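Long-range contacts in branched-chain alpha-ketoacid decarboxylase (Lactococcus lactis, PDB 2VBF), which probably decarboxylates branched-chain and aromatic alpha-keto acids to aldehydes, using thiamine diphosphate and a magnesium ion as cofactors: residues A[29-34]-A[52-57]; A[38-43]-A[88-93]; A[229-234]-A[255-260]; A[300-305]-A[324-329]. One frame throughout, in Å; residues are numbered along the deposited sequence. Where two conformers were deposited one is given.

How the contacts relate
The four contacts fall into two pairs. Contacts 1 and 2 belong to the N-terminal thiamine diphosphate-binding domain and touch: L32 and F54 of contact 1 pack on I43 and L92 of contact 2, joining two helices to the sheet beneath them. Contacts 3 and 4 share the sheet of the central domain, where strand 231-235 lies beside strand 298-302. All four are largely buried, contact 3 entirely so among its touching residues, whereas contacts 1, 2 and 4 include partly exposed ones. Their chemistry follows position: helices meet through apolar side chains and a water, contact 2 spans a splayed strand entrance with a water, and contacts 3 and 4 rely on direct backbone bonds, contact 4 adding an asparagine side-chain bond to a backbone carbonyl.

Contact 1 (A[29-34]-A[52-57]); sequences DYLLDR and LQFLDQ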
loop_
_atom_site.group_PDB
_atom_site.type_symbol
_atom_site.label_atom_id
_atom_site.label_comp_id
_atom_site.label_asym_id
_atom_site.label_seq_id
_atom_site.Cartn_x
_atom_site.Cartn_y
_atom_site.Cartn_z
ATOM N N ASP A 29 11.593 25.703 5.764
ATOM C CA ASP A 29 13.041 25.880 5.626
ATOM C C ASP A 29 13.810 25.217 6.773
ATOM O O ASP A 29 14.836 24.580 6.553
ATOM C CB ASP A 29 13.402 27.371 5.577
ATOM C CG ASP A 29 12.728 28.102 4.433
ATOM O OD1 ASP A 29 12.796 27.621 3.284
ATOM O OD2 ASP A 29 12.108 29.155 4.677
ATOM N N TYR A 30 13.297 25.373 7.990
ATOM C CA TYR A 30 13.911 24.774 9.181
ATOM C C TYR A 30 14.006 23.250 9.054
ATOM O O TYR A 30 15.079 22.652 9.251
ATOM C CB TYR A 30 13.118 25.153 10.428
ATOM C CG TYR A 30 13.826 24.854 11.736
ATOM C CD1 TYR A 30 14.531 25.847 12.406
ATOM C CD2 TYR A 30 13.786 23.587 12.309
ATOM C CE1 TYR A 30 15.174 25.588 13.594
ATOM C CE2 TYR A 30 14.432 23.318 13.504
ATOM C CZ TYR A 30 15.130 24.322 14.141
ATOM O OH TYR A 30 15.784 24.085 15.333
ATOM N N LEU A 31 12.878 22.642 8.693
ATOM C CA LEU A 31 12.805 21.197 8.477
ATOM C C LEU A 31 13.777 20.739 7.400
ATOM O O LEU A 31 14.544 19.797 7.613
ATOM C CB LEU A 31 11.376 20.788 8.137
ATOM C CG LEU A 31 11.079 19.310 7.886
ATOM C CD1 LEU A 31 11.673 18.436 8.985
ATOM C CD2 LEU A 31 9.556 19.104 7.790
ATOM N N LEU A 32 13.792 21.442 6.264
ATOM C CA LEU A 32 14.654 21.063 5.163
ATOM C C LEU A 32 16.140 21.261 5.526
ATOM O O LEU A 32 16.986 20.455 5.142
ATOM C CB LEU A 32 14.250 21.809 3.881
ATOM C CG LEU A 32 12.871 21.420 3.298
ATOM C CD1 LEU A 32 12.465 22.342 2.173
ATOM C CD2 LEU A 32 12.890 19.972 2.823
ATOM N N ASP A 33 16.444 22.301 6.303
ATOM C CA ASP A 33 17.805 22.504 6.789
ATOM C C ASP A 33 18.253 21.325 7.660
ATOM O O ASP A 33 19.362 20.809 7.489
ATOM C CB ASP A 33 17.932 23.812 7.569
ATOM C CG ASP A 33 18.182 25.028 6.672
ATOM O OD1 ASP A 33 18.394 24.875 5.457
ATOM O OD2 ASP A 33 18.173 26.157 7.199
ATOM N N ARG A 34 17.380 20.886 8.568
ATOM C CA ARG A 34 17.692 19.757 9.445
ATOM C C ARG A 34 17.860 18.463 8.655
ATOM O O ARG A 34 18.757 17.684 8.943
ATOM C CB ARG A 34 16.625 19.568 10.519
ATOM C CG ARG A 34 16.593 20.655 11.601
ATOM C CD ARG A 34 17.966 20.884 12.241
ATOM N NE ARG A 34 17.869 21.448 13.588
ATOM C CZ ARG A 34 18.917 21.785 14.344
ATOM N NH1 ARG A 34 20.152 21.658 13.888
ATOM N NH2 ARG A 34 18.733 22.275 15.560
ATOM N N LEU A 52 1.459 20.628 -1.153
ATOM C CA LEU A 52 2.019 21.276 -2.343
ATOM C C LEU A 52 2.870 22.500 -2.015
ATOM O O LEU A 52 3.895 22.709 -2.646
ATOM C CB LEU A 52 0.919 21.643 -3.344
ATOM C CG LEU A 52 0.122 20.467 -3.921
ATOM C CD1 LEU A 52 -0.912 20.975 -4.929
ATOM C CD2 LEU A 52 0.999 19.392 -4.562
ATOM N N GLN A 53 2.462 23.288 -1.019
ATOM C CA GLN A 53 3.206 24.485 -0.629
ATOM C C GLN A 53 4.592 24.093 -0.082
ATOM O O GLN A 53 5.603 24.709 -0.418
ATOM C CB GLN A 53 2.406 25.300 0.398
ATOM C CG GLN A 53 1.179 26.065 -0.157
ATOM C CD GLN A 53 -0.005 25.163 -0.494
ATOM O OE1 GLN A 53 0.156 24.140 -1.156
ATOM N NE2 GLN A 53 -1.197 25.541 -0.045
ATOM N N PHE A 54 4.637 23.058 0.757
ATOM C CA PHE A 54 5.903 22.545 1.259
ATOM C C PHE A 54 6.727 21.968 0.104
ATOM O O PHE A 54 7.936 22.144 0.058
ATOM C CB PHE A 54 5.673 21.500 2.361
ATOM C CG PHE A 54 6.942 20.884 2.900
ATOM C CD1 PHE A 54 7.930 21.672 3.483
ATOM C CD2 PHE A 54 7.150 19.510 2.828
ATOM C CE1 PHE A 54 9.090 21.108 3.968
ATOM C CE2 PHE A 54 8.303 18.944 3.310
ATOM C CZ PHE A 54 9.282 19.733 3.885
ATOM N N LEU A 55 6.071 21.278 -0.831
ATOM C CA LEU A 55 6.747 20.779 -2.036
ATOM C C LEU A 55 7.474 21.891 -2.794
ATOM O O LEU A 55 8.618 21.699 -3.220
ATOM C CB LEU A 55 5.783 20.039 -2.978
ATOM C CG LEU A 55 5.937 18.522 -3.002
ATOM C CD1 LEU A 55 4.810 17.889 -3.817
ATOM C CD2 LEU A 55 7.297 18.119 -3.530
ATOM N N ASP A 56 6.838 23.053 -2.920
ATOM C CA ASP A 56 7.474 24.196 -3.585
ATOM C C ASP A 56 8.821 24.479 -2.931
ATOM O O ASP A 56 9.789 24.791 -3.612
ATOM C CB ASP A 56 6.608 25.450 -3.483
ATOM C CG ASP A 56 5.348 25.376 -4.326
ATOM O OD1 ASP A 56 5.312 24.625 -5.324
ATOM O OD2 ASP A 56 4.392 26.097 -3.981
ATOM N N GLN A 57 8.867 24.370 -1.602
ATOM C CA GLN A 57 10.099 24.646 -0.849
ATOM C C GLN A 57 11.178 23.627 -1.139
ATOM O O GLN A 57 12.364 23.975 -1.209
ATOM C CB GLN A 57 9.809 24.727 0.658
ATOM C CG GLN A 57 8.805 25.814 0.998
ATOM C CD GLN A 57 8.492 25.903 2.474
ATOM O OE1 GLN A 57 7.897 24.989 3.048
ATOM N NE2 GLN A 57 8.837 27.028 3.089
HETATM O O HOH W 1 10.840 28.716 1.649
#
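L32 reaches from helix 29-34 into the angle between F54 and Q57 of helix 52-57, and a leucine suits the place because its forked end can serve two neighbours at once. Its CB carries the chain across, with CG set anti to the carbonyl carbon (chi1 -67°). CG then comes 3.9 Å from F54 CE1. At the fork CD1 turns to Q57, 3.9 Å from its CB and close to its backbone carbonyl, while still touching the ring at CE1; CD2 lies 3.8 Å from F54 CZ. L31, one residue earlier, brings its own CD2 to 4.0 Å from the same CZ, its side chain crossing that of F54 at about a right angle. Two leucine methyls thus share the far end of the ring, which enters from the opposite helix.

Toward the more open side the chemistry turns polar. D29 OD1 and Q57 NE2 stand 4.0 Å apart and are joined by a water, which donates to D29 OD1 at 2.8 Å and accepts from Q57 NE2 at 3.0 Å. The other carboxylate oxygen of D29 is held by T26, so both oxygens have partners. A short acid and a longer amide fit this margin, where a water can fill the gap between them.

The axes of the two segments approach to 10.8 Å at a crossing angle of -51°, a wide spacing bridged by large side chains. Helices 27-37 and 52-60 flank strand 42-45 in sequence and form part of one helical layer on the parallel sheet, as in a three-layer alpha/beta fold.

Contact 2 (A[38-43]-A[88-93]); sequences LGIEEI and AAAFLT
I40 drops its CD1 onto the backbone of segment 88-93, 3.5 Å from A89 C, and here a branched bump fills a shallow hollow made by alanines. With CG1 beside the backbone N (chi1 -59°), the longer branch of I40 runs over the A88-A89 peptide, CG1 passing 3.9 Å from A88 CB before CD1 ends 4.0 Å from A90 CB. The small alanine methyls on this side let the backbone come within touch of an isoleucine. A88 is the bump in return: its methyl fits under the turn before I40, its CB 3.4 Å from L38 O. G39 ends the preceding helix in a Schellman motif, and its positive phi suits glycine, turning the chain so that I40 faces the second strand.

Farther along, I43 lays CG2 over the backbone between A90 and L92, 4.1 Å from F91 CA, while its CA makes a CH...O contact with A90 O at 3.6 Å. Between I40 and I43 the two backbones are still apart, and a water takes up the gap, donating to E42 O at 2.8 Å and accepting from A90 N at 2.9 Å. It thus links the backbones where no direct amide-to-carbonyl bond is made.

Strands 42-45 and 89-94 are parallel neighbours in the sheet. Strand 65-68 pairs with the other edge of the first, strand 116-122 with the other edge of the second. L35 of helix 27-37 packs on I40, I43 and A90, whereas helix 72-86 lies against A89 and F91 on the other face of the sheet.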
loop_
_atom_site.group_PDB
_atom_site.type_symbol
_atom_site.label_atom_id
_atom_site.label_comp_id
_atom_site.label_asym_id
_atom_site.label_seq_id
_atom_site.Cartn_x
_atom_site.Cartn_y
_atom_site.Cartn_z
ATOM N N LEU A 38 21.271 15.945 8.207
ATOM C CA LEU A 38 21.274 14.482 8.303
ATOM C C LEU A 38 21.883 13.783 7.081
ATOM O O LEU A 38 22.021 12.557 7.084
ATOM C CB LEU A 38 19.848 13.959 8.530
ATOM C CG LEU A 38 19.146 14.367 9.829
ATOM C CD1 LEU A 38 17.685 13.884 9.838
ATOM C CD2 LEU A 38 19.901 13.838 11.047
ATOM N N GLY A 39 22.242 14.547 6.045
ATOM C CA GLY A 39 22.862 14.002 4.841
ATOM C C GLY A 39 21.886 13.626 3.739
ATOM O O GLY A 39 22.290 13.024 2.738
ATOM N N ILE A 40 20.616 13.981 3.918
ATOM C CA ILE A 40 19.576 13.693 2.938
ATOM C C ILE A 40 19.660 14.711 1.797
ATOM O O ILE A 40 19.604 15.924 2.022
ATOM C CB ILE A 40 18.147 13.696 3.575
ATOM C CG1 ILE A 40 18.058 12.650 4.699
ATOM C CG2 ILE A 40 17.069 13.401 2.518
ATOM C CD1 ILE A 40 16.838 12.811 5.610
ATOM N N GLU A 41 19.781 14.189 0.577
ATOM C CA GLU A 41 19.918 15.008 -0.630
ATOM C C GLU A 41 18.763 14.817 -1.616
ATOM O O GLU A 41 18.697 15.481 -2.656
ATOM C CB GLU A 41 21.256 14.673 -1.291
ATOM C CG GLU A 41 22.462 15.091 -0.430
ATOM C CD GLU A 41 23.789 14.546 -0.933
ATOM O OE1 GLU A 41 23.852 13.947 -2.021
ATOM O OE2 GLU A 41 24.795 14.719 -0.221
ATOM N N GLU A 42 17.852 13.902 -1.279
ATOM C CA GLU A 42 16.723 13.548 -2.128
ATOM C C GLU A 42 15.550 13.231 -1.218
ATOM O O GLU A 42 15.750 12.584 -0.198
ATOM C CB GLU A 42 17.044 12.304 -2.981
ATOM C CG GLU A 42 17.886 12.555 -4.232
ATOM C CD GLU A 42 19.392 12.528 -4.010
ATOM O OE1 GLU A 42 19.888 12.048 -2.966
ATOM O OE2 GLU A 42 20.110 12.974 -4.927
ATOM N N ILE A 43 14.346 13.676 -1.591
ATOM C CA ILE A 43 13.117 13.354 -0.852
ATOM C C ILE A 43 12.152 12.665 -1.797
ATOM O O ILE A 43 11.901 13.145 -2.909
ATOM C CB ILE A 43 12.451 14.608 -0.232
ATOM C CG1 ILE A 43 13.424 15.260 0.755
ATOM C CG2 ILE A 43 11.119 14.274 0.443
ATOM C CD1 ILE A 43 12.887 16.469 1.507
ATOM N N ALA A 88 20.403 7.972 6.281
ATOM C CA ALA A 88 19.229 8.751 6.651
ATOM C C ALA A 88 18.363 8.881 5.405
ATOM O O ALA A 88 18.877 8.833 4.294
ATOM C CB ALA A 88 19.618 10.140 7.198
ATOM N N ALA A 89 17.055 9.041 5.589
ATOM C CA ALA A 89 16.156 9.260 4.452
ATOM C C ALA A 89 14.897 10.009 4.849
ATOM O O ALA A 89 14.552 10.085 6.022
ATOM C CB ALA A 89 15.784 7.931 3.816
ATOM N N ALA A 90 14.218 10.557 3.849
ATOM C CA ALA A 90 12.916 11.193 4.036
ATOM C C ALA A 90 11.983 10.981 2.847
ATOM O O ALA A 90 12.403 10.940 1.675
ATOM C CB ALA A 90 13.081 12.700 4.321
ATOM N N PHE A 91 10.702 10.809 3.161
ATOM C CA PHE A 91 9.670 10.860 2.123
ATOM C C PHE A 91 8.450 11.641 2.622
ATOM O O PHE A 91 8.264 11.815 3.819
ATOM C CB PHE A 91 9.319 9.470 1.576
ATOM C CG PHE A 91 8.525 8.594 2.514
ATOM C CD1 PHE A 91 7.157 8.419 2.334
ATOM C CD2 PHE A 91 9.157 7.894 3.533
ATOM C CE1 PHE A 91 6.425 7.612 3.190
ATOM C CE2 PHE A 91 8.436 7.067 4.386
ATOM C CZ PHE A 91 7.066 6.927 4.212
ATOM N N LEU A 92 7.684 12.148 1.663
ATOM C CA LEU A 92 6.578 13.059 1.891
ATOM C C LEU A 92 5.290 12.448 1.366
ATOM O O LEU A 92 5.229 12.027 0.198
ATOM C CB LEU A 92 6.850 14.373 1.148
ATOM C CG LEU A 92 5.765 15.452 1.161
ATOM C CD1 LEU A 92 5.470 15.960 2.569
ATOM C CD2 LEU A 92 6.135 16.613 0.204
ATOM N N THR A 93 4.245 12.444 2.191
ATOM C CA THR A 93 2.936 11.953 1.760
ATOM C C THR A 93 1.870 12.962 2.130
ATOM O O THR A 93 2.155 13.963 2.792
ATOM C CB THR A 93 2.606 10.598 2.414
ATOM O OG1 THR A 93 2.570 10.752 3.840
ATOM C CG2 THR A 93 3.640 9.549 2.038
HETATM O O HOH W 2 15.499 10.156 1.245
#

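Contact 3 (A[229-234]-A[255-260]); sequences QKPVVI and TKLPIT
V233 holds segment 255-260 through both of its backbone polar atoms. Its N donates to P258 O at 2.9 Å and its O accepts from T260 N at the same length, each bond nearly straight at 167°. One residue thus spans I259, the pattern of a parallel bridge. Weak CH...O contacts accompany the bonds, I259 CA to V233 O at 3.3 Å and I234 CA to T260 O, also at 3.3 Å.

Before this the ladder stops. P258 has no N-H to offer, and its ring instead presses CG to 3.3 Å from P231 O, a buried oxygen with no hydrogen-bonding partner. Beside it P231 CG and L257 CD2 are only 3.3 Å apart, tighter than usual van der Waals contact, their side chains crossing at about a right angle. Prolines suit this entrance, where the chains enter the sheet at an angle.

Outward, beta-branched residues fill both faces. V233 CG1, anti to the backbone N (chi1 -178°), meets I259 CD1 at 3.9 Å, and on the other face I234 CG1 lies beside T260 CG2, the two side chains pointing the same way. The hydroxyl of T260 bonds to G278 O.

Helix 245-255 lies in the beta-alpha-beta crossover between the two strands and touches L257 and I259, while helix 287-295 packs on P258 and T260. Strand 298-302 borders strand 231-235, and strand 276-279 borders 259-261, so the contact lies inside the sheet.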
loop_
_atom_site.group_PDB
_atom_site.type_symbol
_atom_site.label_atom_id
_atom_site.label_comp_id
_atom_site.label_asym_id
_atom_site.label_seq_id
_atom_site.Cartn_x
_atom_site.Cartn_y
_atom_site.Cartn_z
ATOM N N GLN A 229 40.866 -18.364 22.899
ATOM C CA GLN A 229 41.648 -19.167 21.961
ATOM C C GLN A 229 40.939 -19.254 20.606
ATOM O O GLN A 229 41.571 -19.485 19.577
ATOM C CB GLN A 229 41.845 -20.587 22.512
ATOM C CG GLN A 229 42.451 -20.662 23.919
ATOM C CD GLN A 229 42.778 -22.094 24.344
ATOM O OE1 GLN A 229 41.881 -22.919 24.552
ATOM N NE2 GLN A 229 44.067 -22.391 24.483
ATOM N N LYS A 230 39.612 -19.101 20.623
ATOM C CA LYS A 230 38.802 -19.176 19.416
ATOM C C LYS A 230 37.613 -18.212 19.503
ATOM O O LYS A 230 36.471 -18.638 19.649
ATOM C CB LYS A 230 38.307 -20.603 19.200
ATOM C CG LYS A 230 37.778 -20.887 17.808
ATOM C CD LYS A 230 37.360 -22.338 17.721
ATOM C CE LYS A 230 36.921 -22.745 16.348
ATOM N NZ LYS A 230 36.907 -24.243 16.270
ATOM N N PRO A 231 37.893 -16.912 19.412
ATOM C CA PRO A 231 36.807 -15.945 19.445
ATOM C C PRO A 231 36.068 -15.904 18.116
ATOM O O PRO A 231 36.642 -16.230 17.074
ATOM C CB PRO A 231 37.536 -14.621 19.670
ATOM C CG PRO A 231 38.831 -14.803 18.968
ATOM C CD PRO A 231 39.202 -16.257 19.233
ATOM N N VAL A 232 34.808 -15.488 18.144
ATOM C CA VAL A 232 34.089 -15.190 16.910
ATOM C C VAL A 232 33.228 -13.947 17.140
ATOM O O VAL A 232 32.632 -13.763 18.211
ATOM C CB VAL A 232 33.236 -16.395 16.409
ATOM C CG1 VAL A 232 32.033 -16.630 17.310
ATOM C CG2 VAL A 232 32.779 -16.177 14.937
ATOM N N VAL A 233 33.226 -13.062 16.146
ATOM C CA VAL A 233 32.368 -11.886 16.140
ATOM C C VAL A 233 31.184 -12.189 15.230
ATOM O O VAL A 233 31.351 -12.771 14.158
ATOM C CB VAL A 233 33.112 -10.646 15.615
ATOM C CG1 VAL A 233 32.203 -9.398 15.665
ATOM C CG2 VAL A 233 34.382 -10.419 16.414
ATOM N N ILE A 234 29.981 -11.833 15.667
ATOM C CA ILE A 234 28.812 -11.914 14.803
ATOM C C ILE A 234 28.254 -10.491 14.665
ATOM O O ILE A 234 27.878 -9.872 15.664
ATOM C CB ILE A 234 27.720 -12.879 15.355
ATOM C CG1 ILE A 234 28.326 -14.231 15.758
ATOM C CG2 ILE A 234 26.588 -13.047 14.323
ATOM C CD1 ILE A 234 27.306 -15.235 16.295
ATOM N N THR A 255 42.558 -6.645 14.025
ATOM C CA THR A 255 42.666 -7.708 15.046
ATOM C C THR A 255 42.697 -9.139 14.484
ATOM O O THR A 255 43.021 -10.077 15.215
ATOM C CB THR A 255 41.479 -7.650 16.027
ATOM O OG1 THR A 255 40.260 -7.852 15.298
ATOM C CG2 THR A 255 41.425 -6.316 16.746
ATOM N N LYS A 256 42.314 -9.295 13.210
ATOM C CA LYS A 256 42.240 -10.585 12.503
ATOM C C LYS A 256 41.187 -11.533 13.074
ATOM O O LYS A 256 41.224 -12.730 12.802
ATOM C CB LYS A 256 43.613 -11.282 12.460
ATOM C CG LYS A 256 44.728 -10.371 12.001
ATOM C CD LYS A 256 46.011 -11.150 11.751
ATOM C CE LYS A 256 47.164 -10.215 11.347
ATOM N NZ LYS A 256 47.404 -9.159 12.380
ATOM N N LEU A 257 40.237 -10.991 13.839
ATOM C CA LEU A 257 39.247 -11.826 14.529
ATOM C C LEU A 257 38.332 -12.507 13.525
ATOM O O LEU A 257 37.902 -11.870 12.561
ATOM C CB LEU A 257 38.404 -10.994 15.498
ATOM C CG LEU A 257 39.092 -10.536 16.788
ATOM C CD1 LEU A 257 38.331 -9.376 17.424
ATOM C CD2 LEU A 257 39.238 -11.712 17.772
ATOM N N PRO A 258 38.025 -13.806 13.736
ATOM C CA PRO A 258 37.013 -14.458 12.901
ATOM C C PRO A 258 35.671 -13.731 13.014
ATOM O O PRO A 258 35.303 -13.281 14.101
ATOM C CB PRO A 258 36.919 -15.876 13.492
ATOM C CG PRO A 258 38.208 -16.069 14.219
ATOM C CD PRO A 258 38.592 -14.729 14.733
ATOM N N ILE A 259 34.984 -13.588 11.885
ATOM C CA ILE A 259 33.685 -12.910 11.861
ATOM C C ILE A 259 32.702 -13.565 10.895
ATOM O O ILE A 259 33.063 -14.028 9.808
ATOM C CB ILE A 259 33.819 -11.387 11.533
ATOM C CG1 ILE A 259 32.444 -10.685 11.585
ATOM C CG2 ILE A 259 34.470 -11.169 10.163
ATOM C CD1 ILE A 259 32.510 -9.197 11.826
ATOM N N THR A 260 31.452 -13.599 11.341
ATOM C CA THR A 260 30.330 -14.055 10.548
ATOM C C THR A 260 29.208 -13.019 10.685
ATOM O O THR A 260 29.260 -12.156 11.559
ATOM C CB THR A 260 29.879 -15.472 11.007
ATOM O OG1 THR A 260 28.850 -15.965 10.146
ATOM C CG2 THR A 260 29.418 -15.489 12.468
#

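Contact 4 (A[300-305]-A[324-329]); sequences LMLGVK and ISLNID
N327 swings its amide toward V304: chi1 of -77° tucks CG beside the backbone N, and chi2 of 95° turns the amide about CB-CG. N327 follows the end of strand 323-326, which runs parallel to strand 298-302 in the sheet of the alpha/beta central domain. Its ND2 thereby reaches V304 O at 2.9 Å. The oxygen lies in the amide plane, but the donor sits 50° out of the carbonyl plane of V304. ND2 has a second acceptor in E238 OE1.

Before this side-chain bond, M301 carries two rungs of the ladder, its N donating to I324 O and its O accepting from L326 N at 2.8 Å. G303 N continues it to L326 O at 2.7 Å; positive phi favours glycine there, as the chain leaves the strand. A water also donates to L326 O and accepts from V304 N, so that carbonyl is held twice.

L300, I324 and L326 pack on helix 212-227; on the same face L302 CD2 lies beside L326 CD1 at 3.9 Å. On the other face the slim S325 sets its CB against M301 CB. Beyond the strands the extended K305 gives NZ to a water at 2.8 Å, which in turn donates to D329 OD2 at 2.7 Å.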
loop_
_atom_site.group_PDB
_atom_site.type_symbol
_atom_site.label_atom_id
_atom_site.label_comp_id
_atom_site.label_asym_id
_atom_site.label_seq_id
_atom_site.Cartn_x
_atom_site.Cartn_y
_atom_site.Cartn_z
ATOM N N LEU A 300 31.220 -12.451 20.498
ATOM C CA LEU A 300 30.828 -11.038 20.553
ATOM C C LEU A 300 29.787 -10.777 19.456
ATOM O O LEU A 300 30.117 -10.841 18.252
ATOM C CB LEU A 300 32.046 -10.141 20.341
ATOM C CG LEU A 300 31.849 -8.618 20.315
ATOM C CD1 LEU A 300 31.324 -8.123 21.671
ATOM C CD2 LEU A 300 33.143 -7.899 19.944
ATOM N N MET A 301 28.535 -10.525 19.853
ATOM C CA MET A 301 27.490 -10.147 18.890
ATOM C C MET A 301 27.297 -8.635 18.894
ATOM O O MET A 301 27.105 -8.019 19.957
ATOM C CB MET A 301 26.148 -10.823 19.187
ATOM C CG MET A 301 26.204 -12.339 19.213
ATOM S SD MET A 301 24.684 -13.121 18.604
ATOM C CE MET A 301 23.398 -12.383 19.615
ATOM N N LEU A 302 27.349 -8.043 17.705
ATOM C CA LEU A 302 27.195 -6.603 17.531
ATOM C C LEU A 302 25.983 -6.335 16.655
ATOM O O LEU A 302 26.031 -6.538 15.447
ATOM C CB LEU A 302 28.432 -6.011 16.869
ATOM C CG LEU A 302 29.750 -6.268 17.593
ATOM C CD1 LEU A 302 30.910 -5.686 16.804
ATOM C CD2 LEU A 302 29.704 -5.679 18.974
ATOM N N GLY A 303 24.901 -5.886 17.279
ATOM C CA GLY A 303 23.703 -5.474 16.553
ATOM C C GLY A 303 22.925 -6.571 15.857
ATOM O O GLY A 303 22.337 -6.340 14.798
ATOM N N VAL A 304 22.910 -7.753 16.462
ATOM C CA VAL A 304 22.291 -8.949 15.889
ATOM C C VAL A 304 20.899 -9.221 16.473
ATOM O O VAL A 304 20.684 -9.048 17.668
ATOM C CB VAL A 304 23.186 -10.170 16.156
ATOM C CG1 VAL A 304 22.491 -11.462 15.742
ATOM C CG2 VAL A 304 24.518 -10.005 15.438
ATOM N N LYS A 305 19.962 -9.661 15.635
ATOM C CA LYS A 305 18.719 -10.219 16.136
ATOM C C LYS A 305 18.485 -11.551 15.457
ATOM O O LYS A 305 18.556 -11.645 14.236
ATOM C CB LYS A 305 17.515 -9.289 15.949
ATOM C CG LYS A 305 17.575 -8.040 16.827
ATOM C CD LYS A 305 16.273 -7.255 16.801
ATOM C CE LYS A 305 16.312 -6.065 17.748
ATOM N NZ LYS A 305 15.050 -5.263 17.737
ATOM N N ILE A 324 29.171 -11.889 24.905
ATOM C CA ILE A 324 28.789 -10.497 25.131
ATOM C C ILE A 324 28.026 -10.055 23.877
ATOM O O ILE A 324 28.579 -10.075 22.773
ATOM C CB ILE A 324 30.012 -9.599 25.362
ATOM C CG1 ILE A 324 30.664 -9.925 26.708
ATOM C CG2 ILE A 324 29.622 -8.112 25.335
ATOM C CD1 ILE A 324 32.011 -9.331 26.892
ATOM N N SER A 325 26.753 -9.705 24.039
ATOM C CA SER A 325 25.957 -9.169 22.938
ATOM C C SER A 325 25.660 -7.696 23.211
ATOM O O SER A 325 25.370 -7.313 24.350
ATOM C CB SER A 325 24.666 -9.971 22.719
ATOM O OG SER A 325 23.748 -9.827 23.784
ATOM N N LEU A 326 25.780 -6.888 22.166
ATOM C CA LEU A 326 25.458 -5.474 22.204
ATOM C C LEU A 326 24.398 -5.192 21.142
ATOM O O LEU A 326 24.567 -5.556 19.973
ATOM C CB LEU A 326 26.703 -4.638 21.922
ATOM C CG LEU A 326 27.879 -4.860 22.880
ATOM C CD1 LEU A 326 29.079 -4.042 22.426
ATOM C CD2 LEU A 326 27.476 -4.520 24.307
ATOM N N ASN A 327 23.307 -4.569 21.576
ATOM C CA ASN A 327 22.225 -4.142 20.697
ATOM C C ASN A 327 21.890 -2.702 21.034
ATOM O O ASN A 327 22.290 -2.209 22.083
ATOM C CB ASN A 327 20.986 -5.024 20.893
ATOM C CG ASN A 327 21.113 -6.373 20.217
ATOM O OD1 ASN A 327 21.513 -7.367 20.836
ATOM N ND2 ASN A 327 20.776 -6.414 18.933
ATOM N N ILE A 328 21.139 -2.044 20.152
ATOM C CA ILE A 328 20.686 -0.677 20.406
ATOM C C ILE A 328 19.957 -0.588 21.754
ATOM O O ILE A 328 20.213 0.327 22.540
ATOM C CB ILE A 328 19.761 -0.158 19.273
ATOM C CG1 ILE A 328 20.534 -0.090 17.959
ATOM C CG2 ILE A 328 19.191 1.225 19.635
ATOM C CD1 ILE A 328 19.662 0.071 16.717
ATOM N N ASP A 329 19.086 -1.554 22.042
ATOM C CA ASP A 329 18.193 -1.456 23.211
ATOM C C ASP A 329 18.793 -2.018 24.494
ATOM O O ASP A 329 18.395 -1.631 25.597
ATOM C CB ASP A 329 16.859 -2.162 22.940
ATOM C CG ASP A 329 15.956 -1.374 22.012
ATOM O OD1 ASP A 329 16.273 -0.199 21.688
ATOM O OD2 ASP A 329 14.921 -1.942 21.602
HETATM O O HOH W 3 23.847 -8.372 19.225
HETATM O O HOH W 4 15.212 -2.714 18.990
#